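Local coordinates for protein glutathione S-transferase 1 (Ascaris suum, PDB 4Q5F) that conjugates reduced glutathione to a wide range of hydrophobic electrophiles and can also act as a glutathione peroxidase, at residues B[17-22]-B[42-47]; B[28-33]-B[77-82]. One frame throughout, in Å; residues are numbered along the deposited sequence.

Contact 1. Residues B[17-22]-B[42-47]. With GSH (glutathione), chain E.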
# COMPACT_ATOMS: atom_id res chain seq x y z
N LYS B 17 12.08 -14.50 -11.92
CA LYS B 17 10.89 -15.23 -12.32
C LYS B 17 9.65 -14.61 -11.68
O LYS B 17 9.54 -14.52 -10.45
CB LYS B 17 11.00 -16.71 -11.92
CG LYS B 17 9.75 -17.53 -12.24
CD LYS B 17 10.02 -19.01 -12.06
CE LYS B 17 8.75 -19.79 -11.73
NZ LYS B 17 8.85 -20.47 -10.41
N LEU B 18 8.72 -14.17 -12.52
CA LEU B 18 7.46 -13.60 -12.07
C LEU B 18 6.34 -14.62 -12.26
O LEU B 18 6.12 -15.11 -13.36
CB LEU B 18 7.14 -12.33 -12.87
CG LEU B 18 5.82 -11.63 -12.53
CD1 LEU B 18 5.91 -10.94 -11.18
CD2 LEU B 18 5.44 -10.64 -13.62
N THR B 19 5.64 -14.92 -11.17
CA THR B 19 4.54 -15.88 -11.20
C THR B 19 3.20 -15.17 -10.99
O THR B 19 2.95 -14.60 -9.93
CB THR B 19 4.71 -16.97 -10.12
OG1 THR B 19 5.95 -17.66 -10.34
CG2 THR B 19 3.56 -17.97 -10.17
N TYR B 20 2.36 -15.21 -12.02
CA TYR B 20 1.03 -14.60 -11.96
C TYR B 20 0.11 -15.35 -12.91
O TYR B 20 0.56 -16.23 -13.65
CB TYR B 20 1.11 -13.12 -12.33
CG TYR B 20 -0.15 -12.34 -12.00
CD1 TYR B 20 -0.55 -12.15 -10.68
CD2 TYR B 20 -0.95 -11.81 -13.01
CE1 TYR B 20 -1.69 -11.45 -10.38
CE2 TYR B 20 -2.10 -11.11 -12.71
CZ TYR B 20 -2.47 -10.93 -11.39
OH TYR B 20 -3.61 -10.23 -11.09
N PHE B 21 -1.17 -15.02 -12.88
CA PHE B 21 -2.14 -15.65 -13.78
C PHE B 21 -2.02 -15.07 -15.19
O PHE B 21 -1.25 -14.13 -15.42
CB PHE B 21 -3.55 -15.47 -13.24
CG PHE B 21 -3.72 -15.97 -11.83
CD1 PHE B 21 -3.65 -17.33 -11.55
CD2 PHE B 21 -3.95 -15.09 -10.78
CE1 PHE B 21 -3.81 -17.79 -10.26
CE2 PHE B 21 -4.10 -15.55 -9.49
CZ PHE B 21 -4.03 -16.90 -9.23
N ASP B 22 -2.77 -15.63 -16.12
CA ASP B 22 -2.69 -15.25 -17.53
C ASP B 22 -3.00 -13.78 -17.75
O ASP B 22 -2.40 -13.12 -18.60
CB ASP B 22 -3.66 -16.10 -18.36
CG ASP B 22 -3.28 -17.56 -18.40
OD1 ASP B 22 -2.06 -17.86 -18.45
OD2 ASP B 22 -4.19 -18.42 -18.38
N GLU B 42 11.64 -14.56 -16.45
CA GLU B 42 10.66 -15.58 -16.78
C GLU B 42 9.26 -15.09 -16.45
O GLU B 42 8.90 -14.94 -15.28
CB GLU B 42 10.94 -16.89 -16.05
CG GLU B 42 9.82 -17.92 -16.21
CD GLU B 42 10.19 -19.30 -15.69
OE1 GLU B 42 11.39 -19.58 -15.53
OE2 GLU B 42 9.27 -20.11 -15.45
N ASP B 43 8.47 -14.85 -17.49
CA ASP B 43 7.08 -14.44 -17.32
C ASP B 43 6.22 -15.69 -17.12
O ASP B 43 5.49 -16.10 -18.03
CB ASP B 43 6.62 -13.64 -18.53
CG ASP B 43 5.26 -12.99 -18.32
OD1 ASP B 43 4.72 -13.07 -17.20
OD2 ASP B 43 4.74 -12.38 -19.28
N ASN B 44 6.32 -16.29 -15.94
CA ASN B 44 5.60 -17.52 -15.65
C ASN B 44 4.11 -17.27 -15.46
O ASN B 44 3.66 -16.97 -14.35
CB ASN B 44 6.16 -18.21 -14.41
CG ASN B 44 5.45 -19.52 -14.11
OD1 ASN B 44 4.92 -20.17 -15.01
ND2 ASN B 44 5.44 -19.92 -12.84
N ARG B 45 3.35 -17.38 -16.54
CA ARG B 45 1.91 -17.23 -16.48
C ARG B 45 1.27 -18.57 -16.14
O ARG B 45 1.44 -19.56 -16.86
CB ARG B 45 1.39 -16.65 -17.79
CG ARG B 45 1.93 -15.24 -18.05
CD ARG B 45 1.69 -14.77 -19.47
NE ARG B 45 0.74 -13.65 -19.52
CZ ARG B 45 1.05 -12.38 -19.77
NH1 ARG B 45 2.31 -12.02 -20.02
NH2 ARG B 45 0.10 -11.47 -19.79
N LEU B 46 0.55 -18.60 -15.02
CA LEU B 46 0.12 -19.83 -14.39
C LEU B 46 -1.28 -20.24 -14.83
O LEU B 46 -2.20 -19.42 -14.87
CB LEU B 46 0.14 -19.65 -12.87
CG LEU B 46 0.15 -20.90 -11.98
CD1 LEU B 46 1.55 -21.49 -11.90
CD2 LEU B 46 -0.38 -20.56 -10.60
N LYS B 47 -1.45 -21.52 -15.15
CA LYS B 47 -2.75 -22.06 -15.53
C LYS B 47 -3.61 -22.24 -14.29
O LYS B 47 -3.09 -22.56 -13.21
CB LYS B 47 -2.58 -23.39 -16.26
CG LYS B 47 -1.68 -23.32 -17.49
CD LYS B 47 -1.45 -24.69 -18.11
CE LYS B 47 -0.49 -25.54 -17.30
NZ LYS B 47 0.87 -24.94 -17.20
N1 GSH E . -2.42 -7.32 -1.85
CA1 GSH E . -2.06 -8.30 -2.81
C1 GSH E . -1.06 -7.71 -3.78
O11 GSH E . -0.21 -8.45 -4.34
O12 GSH E . -1.08 -6.48 -4.03
CB1 GSH E . -3.29 -8.77 -3.55
CG1 GSH E . -2.95 -9.98 -4.42
CD1 GSH E . -4.22 -10.66 -4.96
OE1 GSH E . -5.31 -10.32 -4.55
N2 GSH E . -4.10 -11.71 -5.95
CA2 GSH E . -5.24 -12.38 -6.49
C2 GSH E . -5.12 -13.87 -6.21
O2 GSH E . -4.02 -14.36 -5.98
CB2 GSH E . -5.31 -12.19 -7.98
SG2 GSH E . -5.42 -10.47 -8.36
N3 GSH E . -6.29 -14.71 -6.25
CA3 GSH E . -6.19 -16.13 -5.99
C3 GSH E . -6.46 -16.41 -4.52
O31 GSH E . -6.51 -15.46 -3.69
O32 GSH E . -6.64 -17.59 -4.13
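Leu18 and Tyr20 are gripped by the backbone of 42-47. Leu18 N donates to Glu42 O at 2.9 Å, and Tyr20 N reaches Asn44 O. Leu46 N donates to Tyr20 O at 2.7 Å. Asn44 N also gives a weak, bent bond to Leu18 O. The two strands run parallel, and this is their tight part. On the face of Leu18 and Tyr20, helix 27-37 covers the sheet, with Ala30 and Arg31 against Leu18. The strands belong to the beta-alpha-beta unit that opens the thioredoxin-like N-terminal domain of this sigma-class transferase. Tyr20 CG stands anti to the backbone N (chi1 -167°), and the ring leads away from 42-47 to glutathione, where Tyr20 OH lies 3.3 Å from GSH SG2. Leu26 N is hydrogen-bonded to the same hydroxyl. Phe21 brings its ring edge to the ligand, CE2 being 3.7 Å from GSH O2. The face of Lys17, Thr19 and Asn44 is looser toward the start of the strands, where Glu42 is exposed to solvent. There Lys17 and Glu42 lie side by side, with Lys17 CD 3.6 Å from Glu42 OE2, while Lys17 NZ turns to a salt bridge with Glu67. Asn44 ND2 reaches the buried Thr19 OG1 only weakly, at 3.4 Å. At the far end, Asp22 O lies in the Arg45 guanidinium plane, taking NH2 at 3.2 Å and a weaker bond from NE.

Contact 2. Residues B[28-33]-B[77-82]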
# COMPACT_ATOMS: atom_id res chain seq x y z
N GLU B 28 0.83 -7.41 -14.25
CA GLU B 28 1.25 -6.60 -15.40
C GLU B 28 2.19 -5.48 -14.99
O GLU B 28 3.07 -5.08 -15.76
CB GLU B 28 0.04 -6.01 -16.11
CG GLU B 28 0.35 -5.36 -17.45
CD GLU B 28 0.90 -6.35 -18.47
OE1 GLU B 28 0.62 -7.56 -18.34
OE2 GLU B 28 1.61 -5.91 -19.40
N GLY B 29 1.99 -4.95 -13.79
CA GLY B 29 2.84 -3.89 -13.28
C GLY B 29 4.30 -4.27 -13.31
O GLY B 29 5.13 -3.53 -13.83
N ALA B 30 4.61 -5.45 -12.78
CA ALA B 30 5.97 -5.97 -12.78
C ALA B 30 6.49 -6.16 -14.20
O ALA B 30 7.61 -5.77 -14.51
CB ALA B 30 6.04 -7.28 -12.01
N ARG B 31 5.67 -6.77 -15.05
CA ARG B 31 6.04 -7.01 -16.45
C ARG B 31 6.44 -5.71 -17.13
O ARG B 31 7.48 -5.64 -17.79
CB ARG B 31 4.87 -7.64 -17.21
CG ARG B 31 4.45 -9.01 -16.71
CD ARG B 31 3.22 -9.50 -17.45
NE ARG B 31 2.76 -10.80 -16.95
CZ ARG B 31 1.50 -11.08 -16.62
NH1 ARG B 31 0.53 -10.18 -16.72
NH2 ARG B 31 1.20 -12.30 -16.17
N LEU B 32 5.61 -4.69 -16.96
CA LEU B 32 5.87 -3.38 -17.54
C LEU B 32 7.20 -2.81 -17.07
O LEU B 32 7.93 -2.18 -17.83
CB LEU B 32 4.74 -2.41 -17.18
CG LEU B 32 3.43 -2.63 -17.92
CD1 LEU B 32 2.28 -1.96 -17.19
CD2 LEU B 32 3.53 -2.10 -19.34
N ILE B 33 7.52 -3.03 -15.80
CA ILE B 33 8.74 -2.51 -15.21
C ILE B 33 9.97 -3.24 -15.78
O ILE B 33 11.01 -2.62 -16.01
CB ILE B 33 8.72 -2.61 -13.67
CG1 ILE B 33 7.60 -1.71 -13.12
CG2 ILE B 33 10.05 -2.16 -13.07
CD1 ILE B 33 7.22 -2.01 -11.68
N ALA B 77 2.87 -4.34 -4.82
CA ALA B 77 3.47 -3.02 -4.63
C ALA B 77 4.92 -3.14 -4.15
O ALA B 77 5.79 -2.37 -4.57
CB ALA B 77 2.66 -2.19 -3.65
N ALA B 78 5.18 -4.12 -3.28
CA ALA B 78 6.54 -4.38 -2.83
C ALA B 78 7.38 -4.85 -4.01
O ALA B 78 8.57 -4.54 -4.10
CB ALA B 78 6.53 -5.43 -1.73
N ILE B 79 6.76 -5.60 -4.92
CA ILE B 79 7.44 -6.09 -6.11
C ILE B 79 7.76 -4.93 -7.05
O ILE B 79 8.88 -4.84 -7.57
CB ILE B 79 6.60 -7.16 -6.85
CG1 ILE B 79 6.47 -8.41 -5.98
CG2 ILE B 79 7.23 -7.52 -8.19
CD1 ILE B 79 5.45 -9.42 -6.48
N TYR B 80 6.79 -4.05 -7.27
CA TYR B 80 6.99 -2.88 -8.13
C TYR B 80 8.18 -2.06 -7.63
O TYR B 80 9.07 -1.70 -8.39
CB TYR B 80 5.76 -1.98 -8.13
CG TYR B 80 4.46 -2.64 -8.55
CD1 TYR B 80 4.45 -3.77 -9.36
CD2 TYR B 80 3.24 -2.10 -8.15
CE1 TYR B 80 3.25 -4.36 -9.74
CE2 TYR B 80 2.05 -2.69 -8.53
CZ TYR B 80 2.06 -3.81 -9.32
OH TYR B 80 0.87 -4.38 -9.70
N ARG B 81 8.17 -1.77 -6.33
CA ARG B 81 9.17 -0.91 -5.72
C ARG B 81 10.55 -1.55 -5.77
O ARG B 81 11.55 -0.88 -6.04
CB ARG B 81 8.79 -0.60 -4.27
CG ARG B 81 9.71 0.41 -3.60
CD ARG B 81 9.19 0.83 -2.23
NE ARG B 81 7.80 1.28 -2.28
CZ ARG B 81 6.74 0.54 -1.92
NH1 ARG B 81 6.89 -0.69 -1.46
NH2 ARG B 81 5.52 1.05 -2.02
N TYR B 82 10.61 -2.85 -5.51
CA TYR B 82 11.87 -3.57 -5.53
C TYR B 82 12.49 -3.52 -6.92
O TYR B 82 13.67 -3.20 -7.08
CB TYR B 82 11.68 -5.02 -5.09
CG TYR B 82 12.94 -5.84 -5.18
CD1 TYR B 82 13.91 -5.76 -4.19
CD2 TYR B 82 13.17 -6.68 -6.26
CE1 TYR B 82 15.08 -6.51 -4.28
CE2 TYR B 82 14.33 -7.43 -6.35
CZ TYR B 82 15.28 -7.34 -5.36
OH TYR B 82 16.44 -8.08 -5.44
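Tyr80 reaches the backbone of Gly29 and Ala30 with its ring, obliquely. Helices 27-37 and 76-86 pack here as neighbours on one side of the sheet in the thioredoxin-like domain. Their short segments run almost parallel, 7° apart, with axes 9.2 Å from each other. The ring spans much of that gap. Tyr80 CG is anti to its own carbonyl carbon (chi1 -56°), which carries the ring out from its helix across to 28-33. Tyr80 CE1 comes closest, 3.5 Å from Ala30 N and 3.6 Å from Gly29 CA. Gly29 has no side chain, and the ring comes directly up to its CA. The Tyr80 hydroxyl passes beyond the segment and is hydrogen-bonded to Leu26 O, which ties the end of the ring to the chain just before helix 27-37. Ala77 N of the ring's own helix lies above one face, offset toward the rim.

Ile33 points toward the partner helix one turn further on. Its CD1 settles at the base of the tyrosine, 3.7 Å from Tyr80 CA and close to CB. Trp167 of helix 167-182 touches both Ile33 and Tyr80, so the C-terminal domain covers this part. Nearer the sheet, Ala30 and Ile79 meet by their methyls. Leu66 of strand 65-68 lies against Ile79. Ile79 CG2 stands 4.0 Å from Ala30 CB.

Strand 16-21 comes first, then helix 27-37, then strand 42-46. Contact 1 closes this loop by pairing the two strands. Segment 28-33 lies inside that loop, and its partner 77-82 lies beyond it, so contact 2 crosses contact 1 and does not nest within it. Contact 2 closes a longer loop that holds strands 42-46, 65-68 and 71-74. Together they tie the opening beta-alpha-beta unit to the last helix of the N-terminal domain. They also meet directly. Arg31 NE forms a salt bridge with Asp43 OD1, and Arg31 NH2 probably hydrogen-bonds to Phe21 O.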